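Local coordinates for tail fiber protein (Pseudomonas aeruginosa, PDB 6CL6) that forms the receptor-binding end of the trimeric tail fiber of an R-type pyocin, probably recognising the surface of target Pseudomonas cells, at residues G302-P307 with A312-P317; T343-R346 with T352-I355; S104-A107 with R112-L115. All coordinates share one frame; numbering follows the deposited sequence.

Contact 1: G302-P307 with A312-P317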
ATOM      1  N   GLY A 302     -68.964  40.043  54.745  1.00 23.13           N
ATOM      2  CA  GLY A 302     -68.684  40.498  56.089  1.00 25.67           C
ATOM      3  C   GLY A 302     -69.990  40.643  56.850  1.00 23.17           C
ATOM      4  O   GLY A 302     -71.050  40.214  56.388  1.00 23.11           O
ATOM      5  N   GLN A 303     -69.886  41.231  58.034  1.00 23.22           N
ATOM      6  CA  GLN A 303     -71.062  41.510  58.858  1.00 23.21           C
ATOM      7  C   GLN A 303     -70.922  42.910  59.437  1.00 26.04           C
ATOM      8  O   GLN A 303     -69.819  43.442  59.539  1.00 23.32           O
ATOM      9  CB  GLN A 303     -71.243  40.503  59.993  1.00 23.21           C
ATOM     10  CG  GLN A 303     -71.203  39.047  59.583  1.00 41.24           C
ATOM     11  CD  GLN A 303     -69.773  38.523  59.425  1.00 56.13           C
ATOM     12  OE1 GLN A 303     -68.891  38.843  60.234  1.00 49.65           O
ATOM     13  NE2 GLN A 303     -69.534  37.717  58.378  1.00 47.81           N
ATOM     14  N   VAL A 304     -72.054  43.505  59.826  1.00 19.17           N
ATOM     15  CA  VAL A 304     -72.039  44.869  60.337  1.00 25.14           C
ATOM     16  C   VAL A 304     -73.216  45.044  61.282  1.00 30.52           C
ATOM     17  O   VAL A 304     -74.296  44.508  61.046  1.00 19.78           O
ATOM     18  CB  VAL A 304     -72.063  45.893  59.175  1.00 20.33           C
ATOM     19  CG1 VAL A 304     -73.359  45.829  58.406  1.00 24.64           C
ATOM     20  CG2 VAL A 304     -71.795  47.293  59.677  1.00 22.14           C
ATOM     21  N   THR A 305     -72.996  45.792  62.363  1.00 18.72           N
ATOM     22  CA  THR A 305     -74.083  46.169  63.279  1.00 18.78           C
ATOM     23  C   THR A 305     -74.710  47.456  62.773  1.00 24.55           C
ATOM     24  O   THR A 305     -74.012  48.470  62.596  1.00 22.99           O
ATOM     25  CB  THR A 305     -73.574  46.337  64.707  1.00 24.73           C
ATOM     26  OG1 THR A 305     -73.063  45.085  65.184  1.00 26.90           O
ATOM     27  CG2 THR A 305     -74.729  46.783  65.641  1.00 33.45           C
ATOM     28  N   CYS A 306     -76.008  47.409  62.516  1.00 22.25           N
ATOM     29  CA  CYS A 306     -76.768  48.556  62.043  1.00 20.35           C
ATOM     30  C   CYS A 306     -77.673  49.085  63.165  1.00 16.31           C
ATOM     31  O   CYS A 306     -78.164  48.306  63.997  1.00 22.84           O
ATOM     32  CB  CYS A 306     -77.657  48.192  60.834  1.00 16.04           C
ATOM     33  SG  CYS A 306     -76.805  47.628  59.404  1.00 19.06           S
ATOM     34  N   PRO A 307     -77.918  50.386  63.217  1.00 21.20           N
ATOM     35  CA  PRO A 307     -78.902  50.912  64.172  1.00 19.20           C
ATOM     36  C   PRO A 307     -80.309  50.619  63.671  1.00 15.99           C
ATOM     37  O   PRO A 307     -80.527  50.270  62.512  1.00 15.82           O
ATOM     38  CB  PRO A 307     -78.635  52.418  64.198  1.00 20.91           C
ATOM     39  CG  PRO A 307     -77.603  52.700  63.089  1.00 19.43           C
ATOM     40  CD  PRO A 307     -77.536  51.419  62.252  1.00 16.73           C
ATOM     41  N   ALA A 312     -75.646  51.680  58.214  1.00 20.45           N
ATOM     42  CA  ALA A 312     -74.277  51.543  58.693  1.00 22.44           C
ATOM     43  C   ALA A 312     -73.385  51.367  57.481  1.00 28.39           C
ATOM     44  O   ALA A 312     -73.761  50.693  56.509  1.00 22.97           O
ATOM     45  CB  ALA A 312     -74.099  50.365  59.660  1.00 27.27           C
ATOM     46  N   SER A 313     -72.185  51.944  57.558  1.00 20.43           N
ATOM     47  CA  SER A 313     -71.204  51.842  56.491  1.00 19.67           C
ATOM     48  C   SER A 313     -70.339  50.609  56.679  1.00 26.95           C
ATOM     49  O   SER A 313     -70.050  50.198  57.802  1.00 21.93           O
ATOM     50  CB  SER A 313     -70.316  53.090  56.476  1.00 35.38           C
ATOM     51  OG  SER A 313     -71.067  54.232  56.121  1.00 71.10           O
ATOM     52  N   ILE A 314     -69.938  49.999  55.561  1.00 20.02           N
ATOM     53  CA  ILE A 314     -69.008  48.883  55.618  1.00 21.19           C
ATOM     54  C   ILE A 314     -67.791  49.225  54.771  1.00 19.63           C
ATOM     55  O   ILE A 314     -67.852  50.035  53.842  1.00 27.80           O
ATOM     56  CB  ILE A 314     -69.612  47.537  55.145  1.00 22.74           C
ATOM     57  CG1 ILE A 314     -70.103  47.641  53.700  1.00 24.14           C
ATOM     58  CG2 ILE A 314     -70.741  47.092  56.091  1.00 26.20           C
ATOM     59  CD1 ILE A 314     -70.383  46.270  53.025  1.00 20.12           C
ATOM     60  N   THR A 315     -66.686  48.585  55.107  1.00 23.03           N
ATOM     61  CA  THR A 315     -65.454  48.653  54.325  1.00 22.07           C
ATOM     62  C   THR A 315     -65.119  47.255  53.845  1.00 18.94           C
ATOM     63  O   THR A 315     -65.075  46.303  54.647  1.00 25.20           O
ATOM     64  CB  THR A 315     -64.296  49.231  55.151  1.00 26.92           C
ATOM     65  OG1 THR A 315     -64.636  50.551  55.585  1.00 38.04           O
ATOM     66  CG2 THR A 315     -63.017  49.290  54.309  1.00 36.59           C
ATOM     67  N   PHE A 316     -64.899  47.125  52.533  1.00 21.09           N
ATOM     68  CA  PHE A 316     -64.648  45.824  51.949  1.00 27.32           C
ATOM     69  C   PHE A 316     -63.314  45.272  52.443  1.00 25.74           C
ATOM     70  O   PHE A 316     -62.349  46.029  52.588  1.00 30.23           O
ATOM     71  CB  PHE A 316     -64.622  45.930  50.429  1.00 22.10           C
ATOM     72  CG  PHE A 316     -65.908  46.421  49.832  1.00 24.99           C
ATOM     73  CD1 PHE A 316     -67.127  45.901  50.231  1.00 21.41           C
ATOM     74  CD2 PHE A 316     -65.897  47.416  48.876  1.00 22.39           C
ATOM     75  CE1 PHE A 316     -68.301  46.355  49.664  1.00 26.21           C
ATOM     76  CE2 PHE A 316     -67.066  47.872  48.319  1.00 20.54           C
ATOM     77  CZ  PHE A 316     -68.268  47.339  48.698  1.00 18.07           C
ATOM     78  N   PRO A 317     -63.222  43.956  52.674  1.00 27.51           N
ATOM     79  CA  PRO A 317     -61.932  43.363  53.080  1.00 25.09           C
ATOM     80  C   PRO A 317     -60.754  43.781  52.215  1.00 37.49           C
ATOM     81  O   PRO A 317     -59.671  44.064  52.758  1.00 24.74           O
ATOM     82  CB  PRO A 317     -62.214  41.858  52.990  1.00 25.58           C
ATOM     83  CG  PRO A 317     -63.686  41.741  53.313  1.00 27.36           C
ATOM     84  CD  PRO A 317     -64.331  42.968  52.722  1.00 30.06           C
TER

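Contact 2: T343-R346 with T352-I355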
ATOM      1  N   THR A 343     -83.788  44.997  54.160  1.00 19.48           N
ATOM      2  CA  THR A 343     -82.374  45.281  54.057  1.00 14.57           C
ATOM      3  C   THR A 343     -82.103  46.078  52.797  1.00 17.08           C
ATOM      4  O   THR A 343     -82.914  46.119  51.865  1.00 19.96           O
ATOM      5  CB  THR A 343     -81.556  43.973  54.014  1.00 24.31           C
ATOM      6  OG1 THR A 343     -81.934  43.230  52.856  1.00 15.30           O
ATOM      7  CG2 THR A 343     -81.807  43.146  55.239  1.00 14.41           C
ATOM      8  N   GLY A 344     -80.922  46.683  52.751  1.00 17.59           N
ATOM      9  CA  GLY A 344     -80.488  47.360  51.550  1.00 20.13           C
ATOM     10  C   GLY A 344     -78.976  47.361  51.445  1.00 21.57           C
ATOM     11  O   GLY A 344     -78.256  47.428  52.456  1.00 18.00           O
ATOM     12  N   PHE A 345     -78.495  47.280  50.209  1.00 16.67           N
ATOM     13  CA  PHE A 345     -77.082  47.438  49.891  1.00 18.27           C
ATOM     14  C   PHE A 345     -76.996  48.501  48.807  1.00 21.98           C
ATOM     15  O   PHE A 345     -77.640  48.373  47.757  1.00 24.67           O
ATOM     16  CB  PHE A 345     -76.487  46.116  49.428  1.00 16.21           C
ATOM     17  CG  PHE A 345     -75.031  46.195  49.042  1.00 16.69           C
ATOM     18  CD1 PHE A 345     -74.644  46.698  47.814  1.00 16.25           C
ATOM     19  CD2 PHE A 345     -74.058  45.730  49.909  1.00 19.27           C
ATOM     20  CE1 PHE A 345     -73.312  46.751  47.460  1.00 18.24           C
ATOM     21  CE2 PHE A 345     -72.714  45.767  49.553  1.00 21.97           C
ATOM     22  CZ  PHE A 345     -72.343  46.297  48.330  1.00 20.54           C
ATOM     23  N   ARG A 346     -76.240  49.563  49.065  1.00 19.45           N
ATOM     24  CA  ARG A 346     -76.206  50.674  48.130  1.00 22.02           C
ATOM     25  C   ARG A 346     -74.954  51.499  48.365  1.00 19.59           C
ATOM     26  O   ARG A 346     -74.215  51.292  49.333  1.00 23.27           O
ATOM     27  CB  ARG A 346     -77.457  51.547  48.254  1.00 30.04           C
ATOM     28  CG  ARG A 346     -77.381  52.600  49.357  1.00 31.82           C
ATOM     29  CD  ARG A 346     -78.716  53.321  49.521  1.00 34.44           C
ATOM     30  NE  ARG A 346     -78.615  54.479  50.425  1.00 34.84           N
ATOM     31  CZ  ARG A 346     -78.750  54.407  51.748  1.00 28.61           C
ATOM     32  NH1 ARG A 346     -78.979  53.246  52.342  1.00 25.87           N
ATOM     33  NH2 ARG A 346     -78.646  55.507  52.490  1.00 31.94           N
ATOM     34  N   THR A 352     -66.048  51.014  49.979  1.00 23.46           N
ATOM     35  CA  THR A 352     -67.103  51.037  50.988  1.00 23.22           C
ATOM     36  C   THR A 352     -68.473  50.832  50.348  1.00 23.45           C
ATOM     37  O   THR A 352     -68.637  50.910  49.135  1.00 23.20           O
ATOM     38  CB  THR A 352     -67.135  52.367  51.756  1.00 38.58           C
ATOM     39  OG1 THR A 352     -67.464  53.408  50.827  1.00 28.18           O
ATOM     40  CG2 THR A 352     -65.786  52.652  52.427  1.00 32.22           C
ATOM     41  N   ALA A 353     -69.471  50.590  51.201  1.00 18.77           N
ATOM     42  CA  ALA A 353     -70.864  50.572  50.799  1.00 20.19           C
ATOM     43  C   ALA A 353     -71.715  50.883  52.020  1.00 18.89           C
ATOM     44  O   ALA A 353     -71.221  50.963  53.159  1.00 23.73           O
ATOM     45  CB  ALA A 353     -71.250  49.239  50.184  1.00 19.53           C
ATOM     46  N   VAL A 354     -73.018  51.057  51.776  1.00 19.55           N
ATOM     47  CA  VAL A 354     -73.961  51.446  52.830  1.00 18.15           C
ATOM     48  C   VAL A 354     -75.010  50.354  52.970  1.00 23.96           C
ATOM     49  O   VAL A 354     -75.655  49.972  51.985  1.00 19.85           O
ATOM     50  CB  VAL A 354     -74.626  52.796  52.538  1.00 23.48           C
ATOM     51  CG1 VAL A 354     -75.601  53.169  53.670  1.00 24.69           C
ATOM     52  CG2 VAL A 354     -73.550  53.886  52.370  1.00 33.96           C
ATOM     53  N   ILE A 355     -75.145  49.839  54.187  1.00 16.75           N
ATOM     54  CA  ILE A 355     -76.089  48.784  54.514  1.00 19.17           C
ATOM     55  C   ILE A 355     -77.243  49.427  55.273  1.00 24.77           C
ATOM     56  O   ILE A 355     -77.032  50.092  56.298  1.00 20.40           O
ATOM     57  CB  ILE A 355     -75.439  47.661  55.329  1.00 17.10           C
ATOM     58  CG1 ILE A 355     -74.243  47.047  54.586  1.00 21.93           C
ATOM     59  CG2 ILE A 355     -76.473  46.591  55.667  1.00 19.53           C
ATOM     60  CD1 ILE A 355     -74.549  46.537  53.178  1.00 21.39           C
TER
HETATM   61  O   HOH W   1     -78.540  50.475  51.722  1.00 19.89           O

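Contact 3: S104-A107 with R112-L115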
ATOM      1  N   SER A 104      55.807 -34.099 -22.721  1.00 14.12           N
ATOM      2  CA  SER A 104      56.376 -35.206 -21.988  1.00 10.65           C
ATOM      3  C   SER A 104      57.670 -34.754 -21.296  1.00 14.65           C
ATOM      4  O   SER A 104      58.593 -34.250 -21.946  1.00 12.97           O
ATOM      5  CB  SER A 104      56.667 -36.406 -22.883  1.00 17.47           C
ATOM      6  OG  SER A 104      57.379 -37.410 -22.133  1.00 13.52           O
ATOM      7  N   TYR A 105      57.749 -34.989 -19.990  1.00 18.23           N
ATOM      8  CA  TYR A 105      58.964 -34.712 -19.234  1.00 14.44           C
ATOM      9  C   TYR A 105      59.182 -35.832 -18.238  1.00 17.40           C
ATOM     10  O   TYR A 105      58.264 -36.202 -17.503  1.00 16.37           O
ATOM     11  CB  TYR A 105      58.910 -33.375 -18.482  1.00 19.66           C
ATOM     12  CG  TYR A 105      60.064 -33.301 -17.504  1.00 14.91           C
ATOM     13  CD1 TYR A 105      61.337 -32.922 -17.926  1.00 19.14           C
ATOM     14  CD2 TYR A 105      59.911 -33.708 -16.186  1.00 17.16           C
ATOM     15  CE1 TYR A 105      62.397 -32.896 -17.049  1.00 27.75           C
ATOM     16  CE2 TYR A 105      60.990 -33.709 -15.301  1.00 19.99           C
ATOM     17  CZ  TYR A 105      62.212 -33.305 -15.740  1.00 20.17           C
ATOM     18  OH  TYR A 105      63.296 -33.292 -14.874  1.00 25.87           O
ATOM     19  N   ALA A 106      60.399 -36.366 -18.207  1.00 13.57           N
ATOM     20  CA  ALA A 106      60.732 -37.432 -17.270  1.00 21.68           C
ATOM     21  C   ALA A 106      62.219 -37.404 -16.954  1.00 17.92           C
ATOM     22  O   ALA A 106      63.052 -37.010 -17.794  1.00 14.67           O
ATOM     23  CB  ALA A 106      60.354 -38.805 -17.832  1.00 16.54           C
ATOM     24  N   ALA A 107      62.542 -37.840 -15.723  1.00 20.88           N
ATOM     25  CA  ALA A 107      63.933 -37.881 -15.286  1.00 25.39           C
ATOM     26  C   ALA A 107      64.775 -38.723 -16.231  1.00 12.30           C
ATOM     27  O   ALA A 107      65.916 -38.367 -16.545  1.00 22.18           O
ATOM     28  CB  ALA A 107      64.015 -38.416 -13.858  1.00 23.00           C
ATOM     29  N   ARG A 112      58.901 -41.893 -21.427  1.00 13.87           N
ATOM     30  CA  ARG A 112      58.086 -40.684 -21.476  1.00 10.04           C
ATOM     31  C   ARG A 112      56.916 -40.741 -20.498  1.00 15.49           C
ATOM     32  O   ARG A 112      56.362 -41.800 -20.191  1.00 19.24           O
ATOM     33  CB  ARG A 112      57.568 -40.483 -22.891  1.00 23.95           C
ATOM     34  CG  ARG A 112      58.688 -40.083 -23.810  1.00 16.48           C
ATOM     35  CD  ARG A 112      58.244 -39.866 -25.181  1.00 15.38           C
ATOM     36  NE  ARG A 112      59.314 -39.254 -25.962  1.00 15.38           N
ATOM     37  CZ  ARG A 112      59.360 -39.242 -27.288  1.00 11.19           C
ATOM     38  NH1 ARG A 112      58.411 -39.806 -27.990  1.00 11.93           N
ATOM     39  NH2 ARG A 112      60.391 -38.668 -27.900  1.00 10.18           N
ATOM     40  N   GLU A 113      56.567 -39.576 -19.989  1.00 13.42           N
ATOM     41  CA  GLU A 113      55.405 -39.380 -19.124  1.00 16.14           C
ATOM     42  C   GLU A 113      54.632 -38.209 -19.714  1.00 16.66           C
ATOM     43  O   GLU A 113      54.946 -37.057 -19.427  1.00 18.48           O
ATOM     44  CB  GLU A 113      55.834 -39.083 -17.691  1.00 16.46           C
ATOM     45  CG  GLU A 113      56.584 -40.248 -17.040  1.00 24.35           C
ATOM     46  CD  GLU A 113      57.018 -39.915 -15.618  1.00 28.22           C
ATOM     47  OE1 GLU A 113      56.324 -39.102 -14.963  1.00 34.37           O
ATOM     48  OE2 GLU A 113      58.053 -40.437 -15.172  1.00 35.73           O
ATOM     49  N   TRP A 114      53.628 -38.505 -20.539  1.00 16.27           N
ATOM     50  CA  TRP A 114      52.887 -37.474 -21.249  1.00 12.72           C
ATOM     51  C   TRP A 114      51.844 -36.845 -20.338  1.00 17.13           C
ATOM     52  O   TRP A 114      51.149 -37.544 -19.600  1.00 17.03           O
ATOM     53  CB  TRP A 114      52.200 -38.059 -22.468  1.00 17.21           C
ATOM     54  CG  TRP A 114      53.166 -38.429 -23.561  1.00 10.67           C
ATOM     55  CD1 TRP A 114      53.674 -39.671 -23.820  1.00 16.76           C
ATOM     56  CD2 TRP A 114      53.733 -37.549 -24.508  1.00 11.89           C
ATOM     57  NE1 TRP A 114      54.543 -39.598 -24.879  1.00 13.11           N
ATOM     58  CE2 TRP A 114      54.592 -38.306 -25.324  1.00 11.65           C
ATOM     59  CE3 TRP A 114      53.619 -36.177 -24.743  1.00  9.77           C
ATOM     60  CZ2 TRP A 114      55.311 -37.736 -26.364  1.00 11.02           C
ATOM     61  CZ3 TRP A 114      54.334 -35.610 -25.781  1.00 15.65           C
ATOM     62  CH2 TRP A 114      55.161 -36.390 -26.578  1.00  8.84           C
ATOM     63  N   LEU A 115      51.760 -35.533 -20.367  1.00 17.93           N
ATOM     64  CA  LEU A 115      50.630 -34.888 -19.708  1.00 12.16           C
ATOM     65  C   LEU A 115      49.452 -34.821 -20.660  1.00 17.46           C
ATOM     66  O   LEU A 115      49.605 -35.018 -21.866  1.00 17.13           O
ATOM     67  CB  LEU A 115      51.028 -33.524 -19.237  1.00  9.27           C
ATOM     68  CG  LEU A 115      52.259 -33.408 -18.363  1.00 17.39           C
ATOM     69  CD1 LEU A 115      52.418 -31.975 -17.880  1.00 21.23           C
ATOM     70  CD2 LEU A 115      52.195 -34.402 -17.172  1.00 16.61           C
TER
HETATM   71  O   HOH W   2      55.751 -35.270 -17.189  1.00 19.89           O
HETATM   72  O   HOH W   3      58.127 -36.663 -14.795  1.00 31.69           O

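Contact 1: G302-P307 with A312-P317
Val304 and Ile314 meet through apolar side chains between 302-307 and 312-317. The methyl CG2 of Ile314 comes up against the branch point of the valine, 3.6 Å from Val304 CB, and lies almost as near to both valine methyls, so it sits over the fork and not against one prong; the two side chains cross at about a right angle. Val304 CG1 stands between the backbone N and the carbonyl carbon (chi1 66°), leaving CG2 anti to N and directed toward Ala312, where Val304 CG2 and Ala312 CB are 3.8 Å apart.

Ala312 gathers most of the other contacts. Its single methyl faces the strand 302-306 and is met from another side by sulfur, with Cys306 SG 3.9 Å from Ala312 CB. Pro307 adds a looser touch at the end of the strand, its CD 4.4 Å from Ala312 CB.

No hydrogen bond joins the two segments, although their strands run nearly antiparallel, at 160°. The axes stay 7.1 Å apart at their closest, and the strands belong to different sheets of the gp53-like C-terminal domain, whose family falls in the H-type lectin clan. Strand 297-306 bonds instead to strand 363-371, Val304 pairing with Leu365, while strand 310-315 bonds to 352-357, Ala312 pairing with Ile355. Side-chain packing therefore bridges the two sheets here.

Among the polar groups, the carbonyl oxygen of Thr305 comes 3.5 Å from Ala312 CB, a plain packing contact. Farther along, Pro307 O accepts a hydrogen bond from Asn357 ND2.

Contact 2: T343-R346 with T352-I355
A beta hairpin of the C-terminal gp53-like domain pairs strand 343-346 with the start of strand 352-357. Phe345 and Ile355 form a non-hydrogen-bonded antiparallel pair, Arg346 and Val354 the hydrogen-bonded pair beside it. The latter is closed by two backbone bonds: Arg346 N gives its hydrogen to Val354 O at 3.0 Å, and Val354 N returns one to Arg346 O at 2.7 Å. Next to them, Ile355 CA makes a CA-H...O contact of 3.3 Å with Gly344 O.

On the side of Phe345, the ring is placed by CG standing anti to the backbone N (chi1 178°). Ile355 approaches it obliquely with its terminal methyl, CD1 lying 3.4 Å from Phe345 CD2, and Ala353 CB touches the far end of the ring, 3.6 Å from Phe345 CZ.

The other side carries Arg346 and Val354. The arginine chain runs extended from CG to NE and lays its guanidinium over the valine: Val354 CG1 lies under one face, offset toward the rim, 3.6 Å from Arg346 NH1. A water accepts from Arg346 NH1 and donates to Val354 O at 2.9 Å, so that this carbonyl receives both a backbone N-H and a water hydrogen. The charge of Arg346 is met by a salt bridge from NH2 to Asp311.

Strand 352-357 is the middle one of its three-stranded sheet, with 310-315 along its second edge. Ile355 packs on Leu365 and Trp367 of strand 363-371, while Phe345 O accepts a hydrogen bond from Asn330 of the second subunit.

Contact 3: S104-A107 with R112-L115
Ser104 and Trp114 meet by a CH-pi contact: Ser104 CB stands over the face of the indole, 3.5 Å from the centroid of its six-membered ring and only 11° off the ring normal. The ring is held from elsewhere too, since Trp114 NE1 donates to Asn51 O and Arg102 makes a cation-pi contact with it.

Direct polar contact is slight. Ser104 OG lies anti to the backbone N (chi1 173°), which turns it to the peptide of the facing segment; there Glu113 N reaches it in a weak hydrogen bond of 3.2 Å, bent to 134° at the hydrogen. Arg112 CB presses on the same oxygen. The guanidinium of Arg112 heads elsewhere, with NE bonded to Gly84 O and NH1 to Asn51 O and Ala53 O.

Water does more of the joining. One molecule donates to Tyr105 O at 2.7 Å and to Glu113 O at 3.0 Å. A second donates to Tyr105 O and, weakly, to Glu113 OE1, so two waters grip one carbonyl. Alongside, Ala106 CB packs on the glutamate chain, 3.9 Å from Glu113 OE2.

Tyr105 turns to the second subunit, where its ring meets Tyr93. With a single backbone bridge, Ser104 to Trp114, this is an irregular, partly hydrated connection between the antiparallel neighbours 99-104 and 118-119.

How the contacts relate
Contacts 1 and 2 lie in the same C-terminal domain, their centres about 8 Å apart, and share a sheet: strands 310-315 and 352-357 are neighbours, with Ile314 and Ala353 hydrogen-bonded through their backbones. Contact 2 is the buried one, a true strand pair within that sheet; contact 1, partly buried, joins it to another sheet mainly by apolar side chains, with no hydrogen bond across. Contact 3 lies in the loop joining two neighbouring strands of a different sheet, on the opposite side of the chain's centre, about 171 Å from the centre of contact 1. Also partly buried, it relies on an aromatic face and bridging waters in place of paired strands. Contacts 2 and 3 both reach the second subunit.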